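KaiC domain-containing protein (Pyrococcus horikoshii, PDB 2ZTS) binds ADP together with magnesium and is probably an ATP-binding P-loop protein of the KaiC family, assembled from six copies of the chain. Local coordinates at residues E60-T66 against A136-D142; E69-R75 against I96-S101; S102-S108 against Y126-V130; V120-L124 against V160-L164. All coordinates share one frame; numbering follows the deposited sequence.

Contact 1. Residues E60-T66 against A136-D142; sequences EPGVFVT and AKRLVID
Arg-138 grips Glu-60 side-on at one end of two neighbouring parallel strands in the core sheet of the P-loop NTPase fold. Its NE and NH2 both bond to a single oxygen: NE lies 2.8 Å from Glu-60 OE1 on the anti side, whereas NH2 comes in from above the carboxylate plane. OE1 lies nearly in the guanidinium plane, although the two flat groups are turned 69° apart; NH1 of Arg-138 bonds to the carbonyls of Lys-13 and Phe-50.

Strands 62-66 and 138-142 run almost exactly parallel. Val-63 bonds through N and O to Arg-138 O and Val-140 N, and Val-65 likewise to Val-140 O and Asp-142 N. The straightest of these bonds, Asp-142 N to Val-65 O, measures 3.0 Å. Asp-142 is a magnesium-site residue of this protein; here its side chain lies about 4 Å from the ion, and its OD1 bonds to Thr-44 OG1. A water joins Asp-142 OD1 to Thr-66 OG1, linking the two strand ends beside the nucleotide.

On the same face, Val-140 CG1 sits over the Phe-64 ring in a CH-pi contact, 3.9 Å from its centroid. The other face holds Val-63, Val-65, Leu-139 and Ile-141, where Leu-139 CD1 reaches across to Val-65 CG2 at 3.7 Å.

Contact 2. Residues E69-R75 against I96-S101; sequences ERARDLR and IVDGVS
Asp-98 presents OD2 of its flat carboxylate to the backbone N of Ala-71, at the start of helix 71-79, and receives its N-H on the anti side, 18° out of the carboxylate plane. This bond, Ala-71 N to Asp-98 OD2, is 2.9 Å long and fairly straight at 164°. The other oxygen, OD1, uses its syn lone pair to accept from Ser-101 N, closing an Asx motif in the loop that leaves strand 94-97. One flat group thus holds both its own loop and the first turn of the helix, each oxygen taking a backbone N-H. The CG of Asp-98 stands between its backbone N and carbonyl carbon (chi1 73°), which swings the carboxylate across to the helix.

Arg-70 is the N-cap residue; its guanidinium carries Arg-72 CD over the centre of one face and meets Asp-73 along its edge, where Arg-70 NH1 lies 2.8 Å from Asp-73 OD1. Asp-73 also forms a salt bridge with Arg-200 of a neighbouring subunit.

Next to the Ala-71/Asp-98 bond, Ile-96 packs against the helix. Its CD1 approaches the Arg-75 guanidinium obliquely and also meets Leu-74 CD2. Ala-71 O lies over one face of that guanidinium, nearer rim than centre, and the charged end pairs with Glu-89. Ile-96 CG2, anti to its backbone N, presses more tightly on the first turn, 3.5 Å from Ala-71 CB.

Contact 3. Residues S102-S108 against Y126-V130; sequences SVVGLPS and YIYRV
A type II beta turn from Val-103 to Leu-106, in the loop between strand 94-97 and helix 120-134, closes round the hydroxyl of Tyr-126 on that helix. The tyrosine OH donates to Leu-106 O, 2.6 Å away and in the carbonyl plane, and accepts from Val-103 N at 3.1 Å. Both partners lie at the ring edge, near its plane, and the one hydroxyl ties the two end residues of the turn together. The turn's own backbone bond runs between the same residues, from Leu-106 N to Val-103 O. With CG of Tyr-126 anti to its backbone N (chi1 -169°), the ring reaches out from the helix to the loop.

Nearly one helical turn further on, the extended Arg-129 runs antiparallel to the Leu-106 side chain. Leu-106 CB lies over one face of its guanidinium, nearer the rim than the centre, while Arg-129 NH2 bonds to Pro-107 O at 2.9 Å from above the carbonyl plane.

Val-130 supplies the apolar side. Its CG2 lies over the rim of one face of the Tyr-126 ring, 3.6 Å above the plane, and meets Val-103 CG2 tip to tip. Across the same patch, Leu-106 CD1 lies 4.0 Å from Val-130 CG2.

Contact 4. Residues V120-L124 against V160-L164; sequences VDNFL and VLLKL
Val-120 and Val-160 share a rotamer, each with CG1 anti to the backbone N, which leaves CG2 of each beside its backbone N, where the two CG2 methyls meet. The side chains touch tip to tip, with Val-120 CG2 3.7 Å from Val-160 CG2, and Val-120 CG1 reaches both methyls of Val-160.

Lys-163 bends at its last torsion, chi4 -85°, after an extended run of methylenes, and the bend turns its amino group to Asp-121. The side chains cross at about a right angle. The resulting salt bridge is long, Lys-163 NZ lying 3.3 Å from Asp-121 OD1, and its hydrogen bond is weak. OD1 also lies against CD and CE of the lysine, where the carboxylate crosses the end of the chain.

Leu-124 packs beside the aliphatic part of Lys-163. Its CD2 meets the base of the lysine, 3.9 Å from Lys-163 CB, and its CD1 makes a looser contact with CD1 of Leu-164.

The axes of these short helical segments approach to 11.1 Å at a crossing angle of -26°. Such side-by-side, roughly parallel helices on one face of the parallel part of the central sheet are characteristic of the three-layered alpha/beta architecture of P-loop NTPases.

From the N terminus, strand 62-66 opens contact 1, which closes only at strand 138-142. Within that long excursion lie contact 2, which joins the start of helix 71-79 to the end of strand 94-97, and then contact 3, which folds the following loop back on helix 120-134. Contact 4 begins on the same helix, crosses contact 3 along the chain, and closes beyond contact 1 on helix 157-171, so it crosses that contact too. Strand 94-97 pairs with strand 62-66, joining contacts 1 and 2 in one sheet. Ile-127 and Val-130 lay helix 120-134 on that sheet, and Phe-123 and Leu-164 carry the packing from contact 4 to Val-65 and Ile-141.

Contact 1. Residues E60-T66 against A136-D142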
loop_
_atom_site.group_PDB
_atom_site.type_symbol
_atom_site.label_atom_id
_atom_site.label_comp_id
_atom_site.label_asym_id
_atom_site.label_seq_id
_atom_site.Cartn_x
_atom_site.Cartn_y
_atom_site.Cartn_z
ATOM N N GLU C 60 38.195 -16.262 20.745
ATOM C CA GLU C 60 36.900 -16.292 21.429
ATOM C C GLU C 60 36.005 -17.366 20.790
ATOM O O GLU C 60 35.822 -17.397 19.572
ATOM C CB GLU C 60 36.228 -14.899 21.387
ATOM C CG GLU C 60 37.161 -13.702 21.721
ATOM C CD GLU C 60 36.446 -12.332 21.865
ATOM O OE1 GLU C 60 35.405 -12.068 21.199
ATOM O OE2 GLU C 60 36.957 -11.466 22.640
ATOM N N PRO C 61 35.471 -18.285 21.586
ATOM C CA PRO C 61 34.599 -19.329 21.020
ATOM C C PRO C 61 33.296 -18.732 20.508
ATOM O O PRO C 61 32.816 -17.785 21.120
ATOM C CB PRO C 61 34.334 -20.284 22.203
ATOM C CG PRO C 61 35.402 -19.906 23.295
ATOM C CD PRO C 61 35.692 -18.437 23.041
ATOM N N GLY C 62 32.748 -19.277 19.426
ATOM C CA GLY C 62 31.526 -18.787 18.817
ATOM C C GLY C 62 30.536 -19.829 18.351
ATOM O O GLY C 62 30.891 -20.933 17.933
ATOM N N VAL C 63 29.260 -19.485 18.451
ATOM C CA VAL C 63 28.199 -20.328 17.972
ATOM C C VAL C 63 27.499 -19.673 16.752
ATOM O O VAL C 63 26.944 -18.610 16.861
ATOM C CB VAL C 63 27.189 -20.629 19.067
ATOM C CG1 VAL C 63 26.083 -21.479 18.531
ATOM C CG2 VAL C 63 27.865 -21.313 20.272
ATOM N N PHE C 64 27.497 -20.351 15.623
ATOM C CA PHE C 64 26.773 -19.909 14.473
ATOM C C PHE C 64 25.548 -20.759 14.348
ATOM O O PHE C 64 25.633 -21.963 14.060
ATOM C CB PHE C 64 27.679 -19.997 13.266
ATOM C CG PHE C 64 27.170 -19.268 12.048
ATOM C CD1 PHE C 64 27.829 -18.161 11.591
ATOM C CD2 PHE C 64 26.065 -19.752 11.323
ATOM C CE1 PHE C 64 27.365 -17.463 10.480
ATOM C CE2 PHE C 64 25.596 -19.074 10.196
ATOM C CZ PHE C 64 26.274 -17.920 9.762
ATOM N N VAL C 65 24.381 -20.151 14.576
ATOM C CA VAL C 65 23.118 -20.868 14.446
ATOM C C VAL C 65 22.609 -20.536 13.057
ATOM O O VAL C 65 22.537 -19.361 12.726
ATOM C CB VAL C 65 22.116 -20.380 15.440
ATOM C CG1 VAL C 65 20.791 -21.053 15.277
ATOM C CG2 VAL C 65 22.668 -20.468 16.890
ATOM N N THR C 66 22.253 -21.547 12.253
ATOM C CA THR C 66 21.641 -21.326 10.976
ATOM C C THR C 66 20.418 -22.180 10.666
ATOM O O THR C 66 20.417 -23.373 10.859
ATOM C CB THR C 66 22.722 -21.434 9.854
ATOM O OG1 THR C 66 22.100 -21.412 8.562
ATOM C CG2 THR C 66 23.548 -22.688 9.931
ATOM N N ALA C 136 30.929 -19.804 24.852
ATOM C CA ALA C 136 30.891 -18.921 23.692
ATOM C C ALA C 136 30.911 -17.471 24.184
ATOM O O ALA C 136 30.264 -17.134 25.145
ATOM C CB ALA C 136 29.610 -19.189 22.888
ATOM N N LYS C 137 31.696 -16.624 23.548
ATOM C CA LYS C 137 31.533 -15.210 23.744
ATOM C C LYS C 137 30.786 -14.562 22.526
ATOM O O LYS C 137 30.420 -13.401 22.607
ATOM C CB LYS C 137 32.889 -14.543 24.033
ATOM C CG LYS C 137 33.480 -14.845 25.433
ATOM C CD LYS C 137 34.989 -14.756 25.407
ATOM C CE LYS C 137 35.657 -14.458 26.783
ATOM N NZ LYS C 137 36.878 -13.567 26.573
ATOM N N ARG C 138 30.573 -15.308 21.439
ATOM C CA ARG C 138 30.008 -14.773 20.207
ATOM C C ARG C 138 28.876 -15.674 19.733
ATOM O O ARG C 138 28.941 -16.893 19.884
ATOM C CB ARG C 138 31.090 -14.686 19.162
ATOM C CG ARG C 138 32.039 -13.537 19.327
ATOM C CD ARG C 138 33.042 -13.394 18.202
ATOM N NE ARG C 138 34.167 -12.604 18.694
ATOM C CZ ARG C 138 34.815 -11.668 18.027
ATOM N NH1 ARG C 138 34.528 -11.380 16.780
ATOM N NH2 ARG C 138 35.807 -11.003 18.620
ATOM N N LEU C 139 27.827 -15.090 19.183
ATOM C CA LEU C 139 26.644 -15.850 18.752
ATOM C C LEU C 139 26.063 -15.228 17.471
ATOM O O LEU C 139 26.017 -14.023 17.361
ATOM C CB LEU C 139 25.592 -15.875 19.869
ATOM C CG LEU C 139 24.238 -16.522 19.510
ATOM C CD1 LEU C 139 24.350 -17.979 19.093
ATOM C CD2 LEU C 139 23.267 -16.359 20.708
ATOM N N VAL C 140 25.633 -16.040 16.533
ATOM C CA VAL C 140 24.950 -15.575 15.312
ATOM C C VAL C 140 23.681 -16.400 15.156
ATOM O O VAL C 140 23.719 -17.598 15.370
ATOM C CB VAL C 140 25.832 -15.780 14.071
ATOM C CG1 VAL C 140 25.028 -15.707 12.790
ATOM C CG2 VAL C 140 26.943 -14.756 14.042
ATOM N N ILE C 141 22.570 -15.750 14.827
ATOM C CA ILE C 141 21.361 -16.415 14.391
ATOM C C ILE C 141 21.070 -15.867 13.012
ATOM O O ILE C 141 20.681 -14.716 12.838
ATOM C CB ILE C 141 20.194 -16.187 15.380
ATOM C CG1 ILE C 141 20.632 -16.657 16.815
ATOM C CG2 ILE C 141 18.914 -16.875 14.874
ATOM C CD1 ILE C 141 19.534 -16.682 17.861
ATOM N N ASP C 142 21.356 -16.702 12.032
ATOM C CA ASP C 142 21.084 -16.443 10.641
ATOM C C ASP C 142 19.972 -17.394 10.263
ATOM O O ASP C 142 20.245 -18.511 10.004
ATOM C CB ASP C 142 22.347 -16.745 9.848
ATOM C CG ASP C 142 22.305 -16.207 8.450
ATOM O OD1 ASP C 142 23.122 -16.711 7.624
ATOM O OD2 ASP C 142 21.542 -15.242 8.117
HETATM O O HOH W 1 23.555 -19.446 7.133
#

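Contact 2. Residues E69-R75 against I96-S101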
loop_
_atom_site.group_PDB
_atom_site.type_symbol
_atom_site.label_atom_id
_atom_site.label_comp_id
_atom_site.label_asym_id
_atom_site.label_seq_id
_atom_site.Cartn_x
_atom_site.Cartn_y
_atom_site.Cartn_z
ATOM N N GLU C 69 20.593 -22.649 5.997
ATOM C CA GLU C 69 21.291 -23.694 5.257
ATOM C C GLU C 69 21.779 -24.801 6.211
ATOM O O GLU C 69 21.622 -24.693 7.430
ATOM C CB GLU C 69 22.442 -23.052 4.467
ATOM C CG GLU C 69 23.500 -22.394 5.314
ATOM C CD GLU C 69 24.459 -21.535 4.508
ATOM O OE1 GLU C 69 24.876 -22.007 3.429
ATOM O OE2 GLU C 69 24.770 -20.391 4.959
ATOM N N ARG C 70 22.377 -25.861 5.687
ATOM C CA ARG C 70 22.888 -26.843 6.627
ATOM C C ARG C 70 24.381 -26.575 6.966
ATOM O O ARG C 70 25.047 -25.784 6.292
ATOM C CB ARG C 70 22.418 -28.313 6.329
ATOM C CG ARG C 70 22.835 -29.032 5.067
ATOM C CD ARG C 70 21.797 -29.081 3.968
ATOM N NE ARG C 70 21.791 -30.338 3.244
ATOM C CZ ARG C 70 22.467 -30.630 2.140
ATOM N NH1 ARG C 70 23.288 -29.764 1.535
ATOM N NH2 ARG C 70 22.301 -31.843 1.623
ATOM N N ALA C 71 24.864 -27.180 8.043
ATOM C CA ALA C 71 26.203 -26.916 8.513
ATOM C C ALA C 71 27.195 -27.198 7.440
ATOM O O ALA C 71 28.084 -26.395 7.253
ATOM C CB ALA C 71 26.523 -27.712 9.798
ATOM N N ARG C 72 27.015 -28.291 6.680
ATOM C CA ARG C 72 27.976 -28.665 5.628
ATOM C C ARG C 72 27.998 -27.699 4.482
ATOM O O ARG C 72 28.990 -27.604 3.784
ATOM C CB ARG C 72 27.662 -30.057 5.069
ATOM C CG ARG C 72 26.295 -30.151 4.270
ATOM C CD ARG C 72 25.718 -31.570 4.171
ATOM N NE ARG C 72 26.608 -32.442 3.399
ATOM C CZ ARG C 72 26.247 -33.230 2.362
ATOM N NH1 ARG C 72 24.982 -33.292 1.920
ATOM N NH2 ARG C 72 27.178 -33.970 1.765
ATOM N N ASP C 73 26.880 -27.008 4.267
ATOM C CA ASP C 73 26.772 -25.989 3.238
ATOM C C ASP C 73 27.589 -24.802 3.672
ATOM O O ASP C 73 28.278 -24.191 2.880
ATOM C CB ASP C 73 25.325 -25.518 3.046
ATOM C CG ASP C 73 24.410 -26.605 2.526
ATOM O OD1 ASP C 73 24.873 -27.448 1.734
ATOM O OD2 ASP C 73 23.175 -26.659 2.833
ATOM N N LEU C 74 27.471 -24.443 4.935
ATOM C CA LEU C 74 28.181 -23.275 5.449
ATOM C C LEU C 74 29.706 -23.540 5.459
ATOM O O LEU C 74 30.459 -22.684 5.041
ATOM C CB LEU C 74 27.628 -22.881 6.811
ATOM C CG LEU C 74 28.250 -21.767 7.657
ATOM C CD1 LEU C 74 28.029 -20.358 7.108
ATOM C CD2 LEU C 74 27.621 -21.902 9.006
ATOM N N ARG C 75 30.144 -24.725 5.859
ATOM C CA ARG C 75 31.573 -25.035 5.825
ATOM C C ARG C 75 32.119 -24.950 4.403
ATOM O O ARG C 75 33.142 -24.318 4.170
ATOM C CB ARG C 75 31.880 -26.420 6.364
ATOM C CG ARG C 75 31.514 -26.640 7.840
ATOM C CD ARG C 75 31.824 -28.076 8.407
ATOM N NE ARG C 75 31.139 -28.238 9.686
ATOM C CZ ARG C 75 30.113 -29.035 9.935
ATOM N NH1 ARG C 75 29.576 -29.797 8.993
ATOM N NH2 ARG C 75 29.541 -28.988 11.132
ATOM N N ILE C 96 28.481 -25.102 15.072
ATOM C CA ILE C 96 27.448 -24.773 14.095
ATOM C C ILE C 96 26.227 -25.551 14.487
ATOM O O ILE C 96 26.293 -26.785 14.631
ATOM C CB ILE C 96 27.818 -25.110 12.624
ATOM C CG1 ILE C 96 29.038 -24.316 12.154
ATOM C CG2 ILE C 96 26.591 -24.799 11.714
ATOM C CD1 ILE C 96 29.709 -24.823 10.793
ATOM N N VAL C 97 25.126 -24.809 14.683
ATOM C CA VAL C 97 23.825 -25.350 15.021
ATOM C C VAL C 97 22.861 -25.123 13.868
ATOM O O VAL C 97 22.413 -23.969 13.619
ATOM C CB VAL C 97 23.259 -24.631 16.241
ATOM C CG1 VAL C 97 21.891 -25.145 16.542
ATOM C CG2 VAL C 97 24.209 -24.751 17.480
ATOM N N ASP C 98 22.456 -26.204 13.213
ATOM C CA ASP C 98 21.609 -26.068 12.025
ATOM C C ASP C 98 20.136 -26.571 12.120
ATOM O O ASP C 98 19.491 -26.749 11.097
ATOM C CB ASP C 98 22.379 -26.558 10.782
ATOM C CG ASP C 98 22.540 -28.078 10.727
ATOM O OD1 ASP C 98 22.115 -28.788 11.671
ATOM O OD2 ASP C 98 23.084 -28.629 9.755
ATOM N N GLY C 99 19.613 -26.984 13.272
ATOM C CA GLY C 99 19.727 -28.348 13.736
ATOM C C GLY C 99 18.552 -28.979 12.951
ATOM O O GLY C 99 17.336 -28.766 13.302
ATOM N N VAL C 100 18.825 -29.740 11.884
ATOM C CA VAL C 100 19.242 -31.176 11.792
ATOM C C VAL C 100 20.402 -31.918 12.496
ATOM O O VAL C 100 20.143 -32.885 13.215
ATOM C CB VAL C 100 19.318 -31.500 10.236
ATOM C CG1 VAL C 100 19.833 -32.884 9.921
ATOM C CG2 VAL C 100 17.899 -31.413 9.668
ATOM N N SER C 101 21.653 -31.598 12.212
ATOM C CA SER C 101 22.717 -32.294 12.920
ATOM C C SER C 101 22.994 -31.606 14.291
ATOM O O SER C 101 23.237 -30.377 14.386
ATOM C CB SER C 101 23.961 -32.431 12.030
ATOM O OG SER C 101 24.526 -31.151 11.769
#

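Contact 3. Residues S102-S108 against Y126-V130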
loop_
_atom_site.group_PDB
_atom_site.type_symbol
_atom_site.label_atom_id
_atom_site.label_comp_id
_atom_site.label_asym_id
_atom_site.label_seq_id
_atom_site.Cartn_x
_atom_site.Cartn_y
_atom_site.Cartn_z
ATOM N N SER C 102 22.859 -32.399 15.350
ATOM C CA SER C 102 23.392 -32.040 16.663
ATOM C C SER C 102 24.895 -31.731 16.583
ATOM O O SER C 102 25.628 -32.411 15.918
ATOM C CB SER C 102 23.213 -33.187 17.650
ATOM O OG SER C 102 22.048 -32.991 18.381
ATOM N N VAL C 103 25.330 -30.737 17.337
ATOM C CA VAL C 103 26.753 -30.484 17.511
ATOM C C VAL C 103 27.391 -31.740 18.080
ATOM O O VAL C 103 26.839 -32.369 18.974
ATOM C CB VAL C 103 27.037 -29.289 18.476
ATOM C CG1 VAL C 103 28.554 -29.050 18.638
ATOM C CG2 VAL C 103 26.303 -27.994 17.981
ATOM N N VAL C 104 28.543 -32.080 17.546
ATOM C CA VAL C 104 29.292 -33.240 17.993
ATOM C C VAL C 104 29.650 -33.059 19.480
ATOM O O VAL C 104 30.123 -32.012 19.918
ATOM C CB VAL C 104 30.519 -33.515 17.044
ATOM C CG1 VAL C 104 31.454 -34.637 17.608
ATOM C CG2 VAL C 104 30.012 -33.900 15.634
ATOM N N GLY C 105 29.312 -34.063 20.278
ATOM C CA GLY C 105 29.599 -34.036 21.707
ATOM C C GLY C 105 28.473 -33.452 22.520
ATOM O O GLY C 105 28.597 -33.382 23.739
ATOM N N LEU C 106 27.387 -33.022 21.843
ATOM C CA LEU C 106 26.238 -32.396 22.459
ATOM C C LEU C 106 24.958 -32.944 21.841
ATOM O O LEU C 106 24.183 -32.194 21.265
ATOM C CB LEU C 106 26.351 -30.845 22.316
ATOM C CG LEU C 106 27.560 -30.159 22.991
ATOM C CD1 LEU C 106 27.671 -28.683 22.607
ATOM C CD2 LEU C 106 27.558 -30.356 24.550
ATOM N N PRO C 107 24.733 -34.258 21.949
ATOM C CA PRO C 107 23.523 -34.905 21.376
ATOM C C PRO C 107 22.139 -34.535 21.935
ATOM O O PRO C 107 22.041 -34.184 23.085
ATOM C CB PRO C 107 23.765 -36.414 21.622
ATOM C CG PRO C 107 24.772 -36.492 22.718
ATOM C CD PRO C 107 25.652 -35.254 22.549
ATOM N N SER C 108 21.103 -34.711 21.101
ATOM C CA SER C 108 19.685 -34.431 21.393
ATOM C C SER C 108 19.472 -33.067 22.053
ATOM O O SER C 108 19.725 -32.036 21.423
ATOM C CB SER C 108 19.049 -35.541 22.236
ATOM O OG SER C 108 17.704 -35.235 22.557
ATOM N N TYR C 126 18.403 -25.373 23.218
ATOM C CA TYR C 126 19.613 -25.980 22.613
ATOM C C TYR C 126 20.709 -24.940 22.313
ATOM O O TYR C 126 21.885 -25.202 22.513
ATOM C CB TYR C 126 19.274 -26.862 21.407
ATOM C CG TYR C 126 20.442 -27.680 20.972
ATOM C CD1 TYR C 126 21.103 -27.427 19.734
ATOM C CD2 TYR C 126 20.949 -28.694 21.821
ATOM C CE1 TYR C 126 22.216 -28.168 19.357
ATOM C CE2 TYR C 126 22.072 -29.442 21.460
ATOM C CZ TYR C 126 22.686 -29.218 20.245
ATOM O OH TYR C 126 23.802 -29.977 19.949
ATOM N N ILE C 127 20.348 -23.747 21.850
ATOM C CA ILE C 127 21.344 -22.697 21.668
ATOM C C ILE C 127 21.964 -22.309 23.011
ATOM O O ILE C 127 23.151 -22.079 23.104
ATOM C CB ILE C 127 20.721 -21.437 21.086
ATOM C CG1 ILE C 127 20.120 -21.714 19.693
ATOM C CG2 ILE C 127 21.762 -20.341 21.063
ATOM C CD1 ILE C 127 19.092 -20.712 19.264
ATOM N N TYR C 128 21.149 -22.199 24.045
ATOM C CA TYR C 128 21.654 -21.859 25.364
ATOM C C TYR C 128 22.677 -22.962 25.837
ATOM O O TYR C 128 23.810 -22.680 26.224
ATOM C CB TYR C 128 20.464 -21.708 26.319
ATOM C CG TYR C 128 20.840 -21.445 27.748
ATOM C CD1 TYR C 128 20.996 -22.502 28.634
ATOM C CD2 TYR C 128 21.036 -20.147 28.217
ATOM C CE1 TYR C 128 21.367 -22.282 29.919
ATOM C CE2 TYR C 128 21.395 -19.906 29.545
ATOM C CZ TYR C 128 21.549 -20.991 30.387
ATOM O OH TYR C 128 21.900 -20.832 31.697
ATOM N N ARG C 129 22.283 -24.211 25.705
ATOM C CA ARG C 129 23.157 -25.333 26.080
ATOM C C ARG C 129 24.461 -25.280 25.351
ATOM O O ARG C 129 25.515 -25.481 25.930
ATOM C CB ARG C 129 22.453 -26.656 25.812
ATOM C CG ARG C 129 23.365 -27.851 25.982
ATOM C CD ARG C 129 22.690 -29.175 25.675
ATOM N NE ARG C 129 23.638 -30.254 25.888
ATOM C CZ ARG C 129 23.488 -31.496 25.441
ATOM N NH1 ARG C 129 24.425 -32.416 25.691
ATOM N NH2 ARG C 129 22.414 -31.820 24.757
ATOM N N VAL C 130 24.430 -24.985 24.067
ATOM C CA VAL C 130 25.652 -25.014 23.278
ATOM C C VAL C 130 26.542 -23.776 23.575
ATOM O O VAL C 130 27.798 -23.879 23.617
ATOM C CB VAL C 130 25.335 -25.090 21.749
ATOM C CG1 VAL C 130 26.594 -24.922 20.900
ATOM C CG2 VAL C 130 24.676 -26.379 21.425
#

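Contact 4. Residues V120-L124 against V160-L164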
loop_
_atom_site.group_PDB
_atom_site.type_symbol
_atom_site.label_atom_id
_atom_site.label_comp_id
_atom_site.label_asym_id
_atom_site.label_seq_id
_atom_site.Cartn_x
_atom_site.Cartn_y
_atom_site.Cartn_z
ATOM N N VAL C 120 10.068 -24.258 18.890
ATOM C CA VAL C 120 10.701 -23.037 19.342
ATOM C C VAL C 120 11.484 -23.199 20.640
ATOM O O VAL C 120 12.653 -22.798 20.703
ATOM C CB VAL C 120 9.634 -21.894 19.527
ATOM C CG1 VAL C 120 10.264 -20.647 20.183
ATOM C CG2 VAL C 120 9.033 -21.504 18.199
ATOM N N ASP C 121 10.824 -23.743 21.664
ATOM C CA ASP C 121 11.397 -23.845 23.004
ATOM C C ASP C 121 12.592 -24.809 23.049
ATOM O O ASP C 121 13.582 -24.522 23.679
ATOM C CB ASP C 121 10.332 -24.267 24.036
ATOM C CG ASP C 121 9.481 -23.086 24.541
ATOM O OD1 ASP C 121 9.694 -21.889 24.152
ATOM O OD2 ASP C 121 8.546 -23.273 25.341
ATOM N N ASN C 122 12.503 -25.951 22.382
ATOM C CA ASN C 122 13.684 -26.810 22.209
ATOM C C ASN C 122 14.865 -26.072 21.554
ATOM O O ASN C 122 16.023 -26.120 22.008
ATOM C CB ASN C 122 13.341 -28.088 21.388
ATOM C CG ASN C 122 12.474 -29.111 22.166
ATOM O OD1 ASN C 122 12.003 -30.116 21.595
ATOM N ND2 ASN C 122 12.248 -28.853 23.427
ATOM N N PHE C 123 14.545 -25.369 20.473
ATOM C CA PHE C 123 15.529 -24.565 19.750
ATOM C C PHE C 123 16.368 -23.689 20.658
ATOM O O PHE C 123 17.590 -23.752 20.640
ATOM C CB PHE C 123 14.820 -23.671 18.727
ATOM C CG PHE C 123 15.744 -22.896 17.831
ATOM C CD1 PHE C 123 15.593 -21.552 17.690
ATOM C CD2 PHE C 123 16.676 -23.534 17.061
ATOM C CE1 PHE C 123 16.388 -20.833 16.829
ATOM C CE2 PHE C 123 17.498 -22.807 16.175
ATOM C CZ PHE C 123 17.337 -21.458 16.073
ATOM N N LEU C 124 15.684 -22.906 21.460
ATOM C CA LEU C 124 16.302 -21.880 22.290
ATOM C C LEU C 124 17.098 -22.502 23.462
ATOM O O LEU C 124 18.205 -22.070 23.785
ATOM C CB LEU C 124 15.155 -20.943 22.820
ATOM C CG LEU C 124 14.802 -19.580 22.140
ATOM C CD1 LEU C 124 15.217 -19.421 20.709
ATOM C CD2 LEU C 124 13.335 -19.283 22.263
ATOM N N VAL C 160 7.964 -15.259 19.430
ATOM C CA VAL C 160 9.271 -15.899 19.388
ATOM C C VAL C 160 10.402 -14.894 19.610
ATOM O O VAL C 160 11.365 -15.165 20.356
ATOM C CB VAL C 160 9.469 -16.699 18.102
ATOM C CG1 VAL C 160 10.838 -17.270 18.010
ATOM C CG2 VAL C 160 8.386 -17.839 17.965
ATOM N N LEU C 161 10.282 -13.705 19.039
ATOM C CA LEU C 161 11.312 -12.683 19.275
ATOM C C LEU C 161 11.409 -12.233 20.743
ATOM O O LEU C 161 12.519 -12.034 21.259
ATOM C CB LEU C 161 11.139 -11.517 18.334
ATOM C CG LEU C 161 11.586 -11.847 16.881
ATOM C CD1 LEU C 161 11.086 -10.842 15.851
ATOM C CD2 LEU C 161 13.093 -11.919 16.788
ATOM N N LEU C 162 10.271 -12.118 21.421
ATOM C CA LEU C 162 10.296 -11.798 22.834
ATOM C C LEU C 162 10.921 -12.972 23.656
ATOM O O LEU C 162 11.784 -12.751 24.485
ATOM C CB LEU C 162 8.894 -11.404 23.311
ATOM C CG LEU C 162 8.483 -9.976 22.880
ATOM C CD1 LEU C 162 7.096 -9.697 23.395
ATOM C CD2 LEU C 162 9.430 -8.859 23.293
ATOM N N LYS C 163 10.589 -14.223 23.347
ATOM C CA LYS C 163 11.343 -15.314 23.996
ATOM C C LYS C 163 12.854 -15.308 23.710
ATOM O O LYS C 163 13.662 -15.572 24.617
ATOM C CB LYS C 163 10.810 -16.687 23.637
ATOM C CG LYS C 163 9.438 -17.041 24.090
ATOM C CD LYS C 163 9.204 -18.533 23.687
ATOM C CE LYS C 163 7.826 -19.076 24.027
ATOM N NZ LYS C 163 7.740 -19.594 25.467
ATOM N N LEU C 164 13.258 -14.990 22.473
ATOM C CA LEU C 164 14.662 -14.959 22.169
ATOM C C LEU C 164 15.355 -13.886 22.995
ATOM O O LEU C 164 16.492 -14.079 23.443
ATOM C CB LEU C 164 14.914 -14.679 20.706
ATOM C CG LEU C 164 16.291 -14.422 20.192
ATOM C CD1 LEU C 164 17.253 -15.557 20.492
ATOM C CD2 LEU C 164 16.151 -14.310 18.695
#